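Local coordinates for protein transcriptional regulator containing CBS domains (PDB 6UOF) that probably regulates transcription, this chain being its tandem pair of CBS domains, a module that in related proteins commonly senses adenosine-type ligands, at residues G50-M54 and R55-D59; L79-I83 and A84-Q88; D1-V5 and E6-R10. One frame throughout, in Å; residues are numbered along the deposited sequence.

Interaction 1: residues G50-M54 and R55-D59; sequences GVVTM and RDAGD
A capping box between Thr53 and Asp56 starts the short helix 54-57 directly after strand 48-52, at a strand-to-helix turn of the first CBS domain. Each side chain accepts from the other's backbone N-H. Asp56 N donates to Thr53 OG1 at 3.2 Å, with an angle of 151° at the hydrogen, while Thr53 N donates to Asp56 OD2 at 3.0 Å, reaching the carboxylate on its anti side and 35° out of its plane. The threonine hydroxyl can face the helix's first turn because it stands between the backbone N and the carbonyl carbon (chi1 72°), with CG2 beside the N. A water molecule joins the polar groups on this side, lying 2.7 Å from Thr53 OG1, donating to Asp56 OD1 and accepting weakly from Arg55 NE. Beyond the box, Met54 O receives Gly58 N at 2.8 Å, and the selenium of selenomethionine Met54 folds back to 3.6 Å from Gly58 CA. On the apolar side, Val52 CG2 meets Ala57 CB at 4.0 Å. Asp56 OD2 also bonds to Ser71 OG, its strongest polar partner, which ties the capping box to a following loop. Val52, Met54 and Ala57 pack on Tyr27 of helix 24-34, and Val51 reaches Met97 and Pro99 of strand 97-101.

Interaction 2: residues L79-I83 and A84-Q88; sequences LSTNI and ANVSQ
The carboxamide of Asn82 is the flat group that meets the helix start, and Ala84 N approaches it from above a face, 41° out of the plane of the side-chain carbonyl. The bond from Ala84 N to Asn82 OD1 measures 2.8 Å with an angle of 150° at the hydrogen; the methyl of Ala84 sits beside the same oxygen, CB to OD1 3.4 Å. With CG swung opposite the backbone N (chi1 -169°), the torsion sets OD1 in front of Ala84 N. Its other end, ND2, donates to Asp1 OD2, which fixes the amide's rotation and assigns its oxygen to the helix. The amide of Asn85 comes in alongside the stem of this side chain, ND2 lying 3.9 Å from Asn82 CB. Asn82 is thus the N-cap of helix 83-93 in the second CBS domain. Its backbone oxygen also takes Val86 N at 3.3 Å, in the carbonyl plane, and Ser87 N reaches Ile83 O at 2.8 Å. One turn along, in one of its two conformers, Ser87 OG turns back to Ala84 O at 2.8 Å. On the apolar side Thr81 CG2 meets Val86 CG2 at 3.7 Å, the two side chains crossing at about a right angle. Thr81 OG1 bonds to Gly78 N, while Val86 packs on Val77 and on Val111 of strand 107-112.

Interaction 3: residues D1-V5 and E6-R10; sequences DILTV and EKLYR
Lys7 and Leu3 cross at a slant, the methyl CD1 of Leu3 resting 3.9 Å from CD of the lysine chain. That chain is fully stretched beyond CG and runs back along the preceding residues, its CG passing 3.9 Å from Thr4 OG1. Its ammonium end stops over the backbone of Ile2: Lys7 NZ donates to Ile2 O at 3.2 Å, coming from above the carbonyl plane, 62° out of it. Thr4 and Glu6 lie side by side and point the same way, with Thr4 OG1 3.8 Å from Glu6 CB. Val5 and Tyr9, by contrast, meet nearly at right angles, Val5 CG1 touching Tyr9 CB at 3.9 Å. Here CG1 lies opposite the backbone N of Val5 (chi1 165°), which places that methyl against Tyr9 CB. Val5 O lies at the ring edge, near its plane, and accepts Leu8 N at 3.0 Å as well as a weaker bond from Tyr9 N. Val5 and Tyr9 also pack on Val111 and Val100 of the neighbouring sheet. The chemistry is therefore divided: methyl and methylene contacts accompany a short, weakly bonded helix 5-8, while the ammonium group, on an exposed chain, meets a neutral carbonyl well out of its plane, a charge-dipole contact that is probably weak.

Along the chain the order is interaction 3, interaction 1, interaction 2, yet the first and last are the neighbours in space. Centres of interactions 2 and 3 lie about 7 Å apart, and the two touch: the backbone of the N-terminal segment probably pairs with the 79-83 loop through Val5 N to Thr81 O and Glu6 N to Leu79 O. Interaction 1 stands on the other side of the chain's centre, about 25 Å from interaction 2 and 27 Å from interaction 3, centre to centre. The N-terminal residues thus pack against the second CBS domain, beside helix 83-93, as strand 10-11 joins the sheet of strands 97-101 and 107-112. This arrangement is consistent with the two CBS repeats forming one compact module.

Interaction 1: residues G50-M54 and R55-D59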
ATOM      1  N   GLY A  50       5.582  -0.088  -6.615  1.00 11.39           N
ATOM      2  CA  GLY A  50       4.342   0.563  -7.059  1.00 11.58           C
ATOM      3  C   GLY A  50       3.207   0.231  -6.119  1.00 11.40           C
ATOM      4  O   GLY A  50       3.424  -0.429  -5.079  1.00 11.04           O
ATOM      5  N   VAL A  51       2.025   0.709  -6.471  1.00 11.27           N
ATOM      6  CA  VAL A  51       0.782   0.396  -5.738  1.00 11.45           C
ATOM      7  C   VAL A  51      -0.263  -0.004  -6.778  1.00 11.94           C
ATOM      8  O   VAL A  51      -0.196   0.471  -7.938  1.00 13.37           O
ATOM      9  CB  VAL A  51       0.323   1.588  -4.880  1.00 12.25           C
ATOM     10  CG1 VAL A  51       1.259   1.877  -3.714  1.00 13.06           C
ATOM     11  CG2 VAL A  51       0.091   2.841  -5.709  1.00 14.33           C
ATOM     12  N   VAL A  52      -1.171  -0.876  -6.405  1.00 11.41           N
ATOM     13  CA  VAL A  52      -2.230  -1.308  -7.353  1.00 11.94           C
ATOM     14  C   VAL A  52      -3.589  -0.999  -6.722  1.00 12.69           C
ATOM     15  O   VAL A  52      -3.819  -1.340  -5.542  1.00 12.46           O
ATOM     16  CB  VAL A  52      -2.066  -2.777  -7.795  1.00 13.42           C
ATOM     17  CG1 VAL A  52      -2.066  -3.758  -6.637  1.00 13.41           C
ATOM     18  CG2 VAL A  52      -3.097  -3.175  -8.834  1.00 14.97           C
ATOM     19  N   THR A  53      -4.428  -0.317  -7.493  1.00 13.12           N
ATOM     20  CA  THR A  53      -5.795   0.092  -7.075  1.00 13.84           C
ATOM     21  C   THR A  53      -6.809  -0.486  -8.054  1.00 13.42           C
ATOM     22  O   THR A  53      -6.438  -1.019  -9.093  1.00 13.65           O
ATOM     23  CB  THR A  53      -5.915   1.620  -7.060  1.00 15.49           C
ATOM     24  OG1 THR A  53      -5.934   2.065  -8.421  1.00 17.25           O
ATOM     25  CG2 THR A  53      -4.774   2.271  -6.306  1.00 16.21           C
HETATM   26  N   MSE A  54      -8.094  -0.361  -7.734  1.00 13.82           N
HETATM   27  CA  MSE A  54      -9.116  -0.900  -8.606  1.00 14.36           C
HETATM   28  C   MSE A  54      -9.148  -0.096  -9.910  1.00 15.23           C
HETATM   29  O   MSE A  54      -9.453  -0.645 -10.968  1.00 16.30           O
HETATM   30  CB  MSE A  54     -10.476  -0.924  -7.905  1.00 14.74           C
HETATM   31  CG  MSE A  54     -11.540  -1.646  -8.698  1.00 15.41           C
HETATM   32 SE   MSE A  54     -11.236  -3.545  -9.050  1.00 16.10          SE
HETATM   33  CE  MSE A  54     -11.458  -4.268  -7.255  1.00 16.47           C
ATOM     34  N   ARG A  55      -8.831   1.206  -9.847  1.00 15.72           N
ATOM     35  CA  ARG A  55      -8.732   1.991 -11.076  1.00 18.05           C
ATOM     36  C   ARG A  55      -7.648   1.397 -11.987  1.00 16.96           C
ATOM     37  O   ARG A  55      -7.820   1.364 -13.205  1.00 18.86           O
ATOM     38  CB  ARG A  55      -8.403   3.453 -10.756  1.00 20.86           C
ATOM     39  CG  ARG A  55      -8.112   4.317 -11.975  1.00 25.03           C
ATOM     40  CD  ARG A  55      -7.886   5.783 -11.638  1.00 29.82           C
ATOM     41  NE  ARG A  55      -6.532   6.098 -11.186  1.00 33.21           N
ATOM     42  CZ  ARG A  55      -5.596   6.711 -11.918  1.00 38.03           C
ATOM     43  NH1 ARG A  55      -5.848   7.102 -13.156  1.00 42.25           N
ATOM     44  NH2 ARG A  55      -4.404   6.947 -11.395  1.00 40.50           N
ATOM     45  N   ASP A  56      -6.552   0.932 -11.398  1.00 16.34           N
ATOM     46  CA  ASP A  56      -5.437   0.369 -12.194  1.00 16.49           C
ATOM     47  C   ASP A  56      -5.780  -0.999 -12.792  1.00 16.52           C
ATOM     48  O   ASP A  56      -5.392  -1.241 -13.937  1.00 17.18           O
ATOM     49  CB  ASP A  56      -4.218   0.142 -11.310  1.00 15.96           C
ATOM     50  CG  ASP A  56      -3.588   1.387 -10.728  1.00 16.53           C
ATOM     51  OD1 ASP A  56      -3.617   2.425 -11.401  1.00 18.60           O
ATOM     52  OD2 ASP A  56      -3.017   1.290  -9.626  1.00 16.96           O
ATOM     53  N   ALA A  57      -6.493  -1.851 -12.048  1.00 16.07           N
ATOM     54  CA  ALA A  57      -6.595  -3.278 -12.437  1.00 16.52           C
ATOM     55  C   ALA A  57      -8.002  -3.737 -12.826  1.00 17.55           C
ATOM     56  O   ALA A  57      -8.080  -4.780 -13.487  1.00 18.94           O
ATOM     57  CB  ALA A  57      -6.100  -4.115 -11.278  1.00 17.26           C
ATOM     58  N   GLY A  58      -9.044  -3.011 -12.425  1.00 18.43           N
ATOM     59  CA  GLY A  58     -10.442  -3.478 -12.564  1.00 19.99           C
ATOM     60  C   GLY A  58     -10.831  -3.950 -13.948  1.00 21.67           C
ATOM     61  O   GLY A  58     -11.578  -4.952 -14.051  1.00 24.05           O
ATOM     62  N   ASP A  59     -10.367  -3.250 -14.976  1.00 19.30           N
ATOM     63  CA  ASP A  59     -10.767  -3.561 -16.374  1.00 20.34           C
ATOM     64  C   ASP A  59      -9.652  -4.270 -17.143  1.00 19.08           C
ATOM     65  O   ASP A  59      -9.779  -4.394 -18.363  1.00 19.71           O
ATOM     66  CB  ASP A  59     -11.142  -2.277 -17.105  1.00 22.05           C
ATOM     67  CG  ASP A  59      -9.963  -1.344 -17.323  1.00 22.41           C
ATOM     68  OD1 ASP A  59      -8.920  -1.521 -16.638  1.00 23.26           O
ATOM     69  OD2 ASP A  59     -10.075  -0.477 -18.206  1.00 25.65           O
TER
HETATM   70  O   HOH W   1      -4.751   4.243  -9.553  0.50 26.59           O

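Interaction 2: residues L79-I83 and A84-Q88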
ATOM      1  N   LEU A  79       8.598   3.838  10.136  1.00 15.75           N
ATOM      2  CA  LEU A  79       8.047   3.639  11.502  1.00 16.24           C
ATOM      3  C   LEU A  79       8.119   4.934  12.324  1.00 16.40           C
ATOM      4  O   LEU A  79       7.194   5.162  13.128  1.00 16.26           O
ATOM      5  CB  LEU A  79       8.817   2.501  12.187  1.00 17.03           C
ATOM      6  CG  LEU A  79       8.650   1.120  11.553  1.00 16.83           C
ATOM      7  CD1 LEU A  79       9.492   0.078  12.270  1.00 17.84           C
ATOM      8  CD2 LEU A  79       7.196   0.676  11.529  1.00 16.83           C
ATOM      9  N   SER A  80       9.179   5.739  12.175  1.00 16.27           N
ATOM     10  CA  SER A  80       9.340   6.954  13.021  1.00 17.41           C
ATOM     11  C   SER A  80       8.584   8.157  12.453  1.00 17.32           C
ATOM     12  O   SER A  80       8.594   9.208  13.113  1.00 18.88           O
ATOM     13  CB  SER A  80      10.793   7.300  13.206  1.00 17.82           C
ATOM     14  OG  SER A  80      11.376   7.728  11.982  1.00 18.78           O
ATOM     15  N   THR A  81       7.916   8.011  11.304  1.00 16.93           N
ATOM     16  CA  THR A  81       7.229   9.181  10.694  1.00 17.50           C
ATOM     17  C   THR A  81       6.070   9.665  11.581  1.00 17.78           C
ATOM     18  O   THR A  81       5.296   8.814  12.086  1.00 17.59           O
ATOM     19  CB  THR A  81       6.736   8.838   9.284  1.00 17.43           C
ATOM     20  OG1 THR A  81       7.861   8.426   8.504  1.00 17.94           O
ATOM     21  CG2 THR A  81       6.023   9.995   8.619  1.00 17.60           C
ATOM     22  N   ASN A  82       5.964  10.990  11.749  1.00 19.50           N
ATOM     23  CA  ASN A  82       4.898  11.672  12.529  1.00 20.84           C
ATOM     24  C   ASN A  82       3.548  11.472  11.831  1.00 19.85           C
ATOM     25  O   ASN A  82       3.429  11.807  10.633  1.00 19.69           O
ATOM     26  CB  ASN A  82       5.187  13.169  12.687  1.00 23.15           C
ATOM     27  CG  ASN A  82       4.281  13.871  13.680  1.00 25.83           C
ATOM     28  OD1 ASN A  82       3.135  13.466  13.914  1.00 28.16           O
ATOM     29  ND2 ASN A  82       4.765  14.961  14.248  1.00 28.46           N
ATOM     30  N   ILE A  83       2.552  10.973  12.563  1.00 19.46           N
ATOM     31  CA  ILE A  83       1.191  10.755  11.992  1.00 19.47           C
ATOM     32  C   ILE A  83       0.574  12.093  11.558  1.00 19.63           C
ATOM     33  O   ILE A  83      -0.161  12.079  10.552  1.00 18.76           O
ATOM     34  CB  ILE A  83       0.298   9.995  12.995  1.00 21.10           C
ATOM     35  CG1 ILE A  83       0.719   8.530  13.103  1.00 21.69           C
ATOM     36  CG2 ILE A  83      -1.172  10.113  12.639  1.00 21.39           C
ATOM     37  CD1 ILE A  83       0.614   7.758  11.808  1.00 22.12           C
ATOM     38  N   ALA A  84       0.846  13.196  12.263  1.00 20.33           N
ATOM     39  CA  ALA A  84       0.280  14.516  11.873  1.00 22.04           C
ATOM     40  C   ALA A  84       0.678  14.837  10.429  1.00 21.35           C
ATOM     41  O   ALA A  84      -0.169  15.304   9.659  1.00 21.20           O
ATOM     42  CB  ALA A  84       0.760  15.592  12.814  1.00 24.20           C
ATOM     43  N   ASN A  85       1.940  14.601  10.083  1.00 21.06           N
ATOM     44  CA  ASN A  85       2.440  14.869   8.707  1.00 21.68           C
ATOM     45  C   ASN A  85       1.759  13.928   7.709  1.00 19.01           C
ATOM     46  O   ASN A  85       1.360  14.400   6.629  1.00 19.88           O
ATOM     47  CB  ASN A  85       3.961  14.743   8.653  1.00 23.64           C
ATOM     48  CG  ASN A  85       4.650  15.815   9.468  1.00 26.64           C
ATOM     49  OD1 ASN A  85       4.043  16.828   9.813  1.00 29.42           O
ATOM     50  ND2 ASN A  85       5.924  15.614   9.752  1.00 29.83           N
ATOM     51  N   VAL A  86       1.618  12.651   8.057  1.00 16.81           N
ATOM     52  CA  VAL A  86       0.930  11.672   7.169  1.00 16.22           C
ATOM     53  C   VAL A  86      -0.515  12.125   6.932  1.00 15.28           C
ATOM     54  O   VAL A  86      -0.969  12.109   5.782  1.00 15.21           O
ATOM     55  CB  VAL A  86       0.979  10.250   7.758  1.00 16.60           C
ATOM     56  CG1 VAL A  86       0.182   9.261   6.925  1.00 16.55           C
ATOM     57  CG2 VAL A  86       2.406   9.765   7.941  1.00 17.16           C
ATOM     58  N   SER A  87      -1.222  12.519   7.994  0.50 15.22           N
ATOM     59  CA  SER A  87      -2.646  12.920   7.834  0.50 15.57           C
ATOM     60  C   SER A  87      -2.759  14.139   6.907  0.50 15.32           C
ATOM     61  O   SER A  87      -3.666  14.144   6.047  0.50 14.30           O
ATOM     62  CB  SER A  87      -3.292  13.174   9.175  0.50 16.56           C
ATOM     63  OG  SER A  87      -2.759  14.335   9.790  0.50 18.21           O
ATOM     64  N   GLN A  88      -1.868  15.118   7.076  0.50 15.78           N
ATOM     65  CA  GLN A  88      -1.868  16.354   6.251  0.50 16.70           C
ATOM     66  C   GLN A  88      -1.816  15.983   4.764  0.50 15.56           C
ATOM     67  O   GLN A  88      -2.586  16.549   3.965  0.50 15.57           O
ATOM     68  CB  GLN A  88      -0.673  17.227   6.640  0.50 18.39           C
ATOM     69  CG  GLN A  88      -0.807  17.854   8.020  0.50 20.17           C
ATOM     70  CD  GLN A  88       0.507  18.357   8.570  0.50 22.60           C
ATOM     71  OE1 GLN A  88       1.521  18.404   7.876  0.50 24.60           O
ATOM     72  NE2 GLN A  88       0.495  18.740   9.838  0.50 24.47           N
TER

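Interaction 3: residues D1-V5 and E6-R10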
ATOM      1  N   ASP A   1       5.936  15.617  18.204  1.00 30.88           N
ATOM      2  CA  ASP A   1       4.708  14.799  18.456  1.00 30.80           C
ATOM      3  C   ASP A   1       5.128  13.351  18.725  1.00 29.13           C
ATOM      4  O   ASP A   1       6.074  12.875  18.070  1.00 29.25           O
ATOM      5  CB  ASP A   1       3.719  14.891  17.289  1.00 32.19           C
ATOM      6  CG  ASP A   1       3.162  16.288  17.046  1.00 36.61           C
ATOM      7  OD1 ASP A   1       3.044  17.063  18.032  1.00 41.64           O
ATOM      8  OD2 ASP A   1       2.857  16.599  15.872  1.00 39.20           O
ATOM      9  N   ILE A   2       4.441  12.686  19.655  1.00 29.88           N
ATOM     10  CA  ILE A   2       4.789  11.281  20.014  1.00 28.72           C
ATOM     11  C   ILE A   2       4.081  10.286  19.080  1.00 24.10           C
ATOM     12  O   ILE A   2       4.599   9.171  18.964  1.00 24.06           O
ATOM     13  CB  ILE A   2       4.465  10.977  21.492  1.00 30.40           C
ATOM     14  CG1 ILE A   2       2.984  11.195  21.820  1.00 29.54           C
ATOM     15  CG2 ILE A   2       5.372  11.775  22.419  1.00 32.07           C
ATOM     16  CD1 ILE A   2       2.589  10.747  23.215  1.00 31.52           C
ATOM     17  N   LEU A   3       2.963  10.647  18.432  1.00 22.39           N
ATOM     18  CA  LEU A   3       2.223   9.607  17.661  1.00 20.63           C
ATOM     19  C   LEU A   3       2.911   9.367  16.312  1.00 18.71           C
ATOM     20  O   LEU A   3       2.918  10.277  15.460  1.00 19.57           O
ATOM     21  CB  LEU A   3       0.749   9.984  17.492  1.00 22.76           C
ATOM     22  CG  LEU A   3      -0.109   8.895  16.847  1.00 23.93           C
ATOM     23  CD1 LEU A   3      -0.083   7.610  17.658  1.00 26.10           C
ATOM     24  CD2 LEU A   3      -1.536   9.366  16.665  1.00 25.64           C
ATOM     25  N   THR A   4       3.456   8.161  16.142  1.00 17.10           N
ATOM     26  CA  THR A   4       4.189   7.783  14.910  1.00 16.64           C
ATOM     27  C   THR A   4       3.486   6.639  14.166  1.00 15.84           C
ATOM     28  O   THR A   4       2.595   5.998  14.729  1.00 16.14           O
ATOM     29  CB  THR A   4       5.613   7.357  15.277  1.00 17.17           C
ATOM     30  OG1 THR A   4       5.447   6.225  16.126  1.00 18.30           O
ATOM     31  CG2 THR A   4       6.411   8.437  15.976  1.00 18.70           C
ATOM     32  N   VAL A   5       3.926   6.395  12.930  1.00 14.77           N
ATOM     33  CA  VAL A   5       3.422   5.286  12.079  1.00 14.95           C
ATOM     34  C   VAL A   5       3.547   3.938  12.799  1.00 14.75           C
ATOM     35  O   VAL A   5       2.644   3.102  12.677  1.00 14.79           O
ATOM     36  CB  VAL A   5       4.181   5.307  10.744  1.00 14.58           C
ATOM     37  CG1 VAL A   5       4.010   4.026   9.954  1.00 14.97           C
ATOM     38  CG2 VAL A   5       3.778   6.527   9.917  1.00 14.87           C
ATOM     39  N   GLU A   6       4.642   3.733  13.525  1.00 15.53           N
ATOM     40  CA  GLU A   6       4.860   2.444  14.218  1.00 16.52           C
ATOM     41  C   GLU A   6       3.632   2.028  15.047  1.00 16.42           C
ATOM     42  O   GLU A   6       3.299   0.832  15.066  1.00 17.31           O
ATOM     43  CB  GLU A   6       6.093   2.599  15.108  1.00 18.04           C
ATOM     44  CG  GLU A   6       6.598   1.296  15.694  1.00 19.88           C
ATOM     45  CD  GLU A   6       7.929   1.406  16.414  1.00 23.00           C
ATOM     46  OE1 GLU A   6       8.322   2.531  16.799  1.00 25.08           O
ATOM     47  OE2 GLU A   6       8.571   0.358  16.598  1.00 26.19           O
ATOM     48  N   LYS A   7       2.971   2.987  15.681  1.00 16.15           N
ATOM     49  CA  LYS A   7       1.857   2.678  16.610  1.00 17.20           C
ATOM     50  C   LYS A   7       0.564   2.291  15.877  1.00 16.41           C
ATOM     51  O   LYS A   7      -0.257   1.606  16.487  1.00 18.03           O
ATOM     52  CB  LYS A   7       1.657   3.880  17.541  1.00 19.26           C
ATOM     53  CG  LYS A   7       2.890   4.255  18.364  1.00 22.35           C
ATOM     54  CD  LYS A   7       2.693   5.385  19.355  1.00 25.71           C
ATOM     55  CE  LYS A   7       3.965   5.766  20.087  1.00 28.69           C
ATOM     56  NZ  LYS A   7       3.734   6.885  21.031  1.00 32.50           N
ATOM     57  N   LEU A   8       0.421   2.689  14.604  0.60 15.67           N
ATOM     58  CA  LEU A   8      -0.846   2.559  13.827  0.60 15.53           C
ATOM     59  C   LEU A   8      -0.757   1.636  12.614  0.60 14.19           C
ATOM     60  O   LEU A   8      -1.822   1.247  12.107  0.60 14.09           O
ATOM     61  CB  LEU A   8      -1.231   3.952  13.316  0.60 17.14           C
ATOM     62  CG  LEU A   8      -1.976   4.846  14.297  0.60 18.99           C
ATOM     63  CD1 LEU A   8      -2.103   6.258  13.743  0.60 19.11           C
ATOM     64  CD2 LEU A   8      -3.346   4.266  14.575  0.60 19.57           C
ATOM     65  N   TYR A   9       0.442   1.262  12.188  1.00 13.96           N
ATOM     66  CA  TYR A   9       0.527   0.585  10.873  1.00 14.05           C
ATOM     67  C   TYR A   9       0.062  -0.872  10.963  1.00 13.39           C
ATOM     68  O   TYR A   9       0.001  -1.463  12.059  1.00 14.30           O
ATOM     69  CB  TYR A   9       1.930   0.723  10.271  1.00 15.31           C
ATOM     70  CG  TYR A   9       2.899  -0.368  10.627  1.00 16.41           C
ATOM     71  CD1 TYR A   9       3.460  -0.441  11.891  1.00 17.74           C
ATOM     72  CD2 TYR A   9       3.266  -1.330   9.694  1.00 17.33           C
ATOM     73  CE1 TYR A   9       4.361  -1.442  12.212  1.00 19.35           C
ATOM     74  CE2 TYR A   9       4.145  -2.348  10.010  1.00 19.28           C
ATOM     75  CZ  TYR A   9       4.697  -2.399  11.273  1.00 19.96           C
ATOM     76  OH  TYR A   9       5.585  -3.389  11.585  1.00 24.54           O
ATOM     77  N   ARG A  10      -0.313  -1.408   9.808  1.00 12.99           N
ATOM     78  CA  ARG A  10      -0.753  -2.812   9.649  0.70 13.43           C
ATOM     79  C   ARG A  10       0.312  -3.600   8.901  1.00 13.28           C
ATOM     80  O   ARG A  10       0.633  -3.269   7.759  1.00 12.63           O
ATOM     81  CB  ARG A  10      -2.055  -2.846   8.852  0.70 14.04           C
ATOM     82  CG  ARG A  10      -3.185  -2.110   9.549  0.70 14.60           C
ATOM     83  CD  ARG A  10      -4.443  -2.060   8.714  0.70 15.07           C
ATOM     84  NE  ARG A  10      -5.536  -1.394   9.417  0.70 15.91           N
ATOM     85  CZ  ARG A  10      -6.616  -1.999   9.898  0.70 19.06           C
ATOM     86  NH1 ARG A  10      -6.839  -3.279   9.645  0.70 20.77           N
ATOM     87  NH2 ARG A  10      -7.473  -1.319  10.640  0.70 21.48           N
TER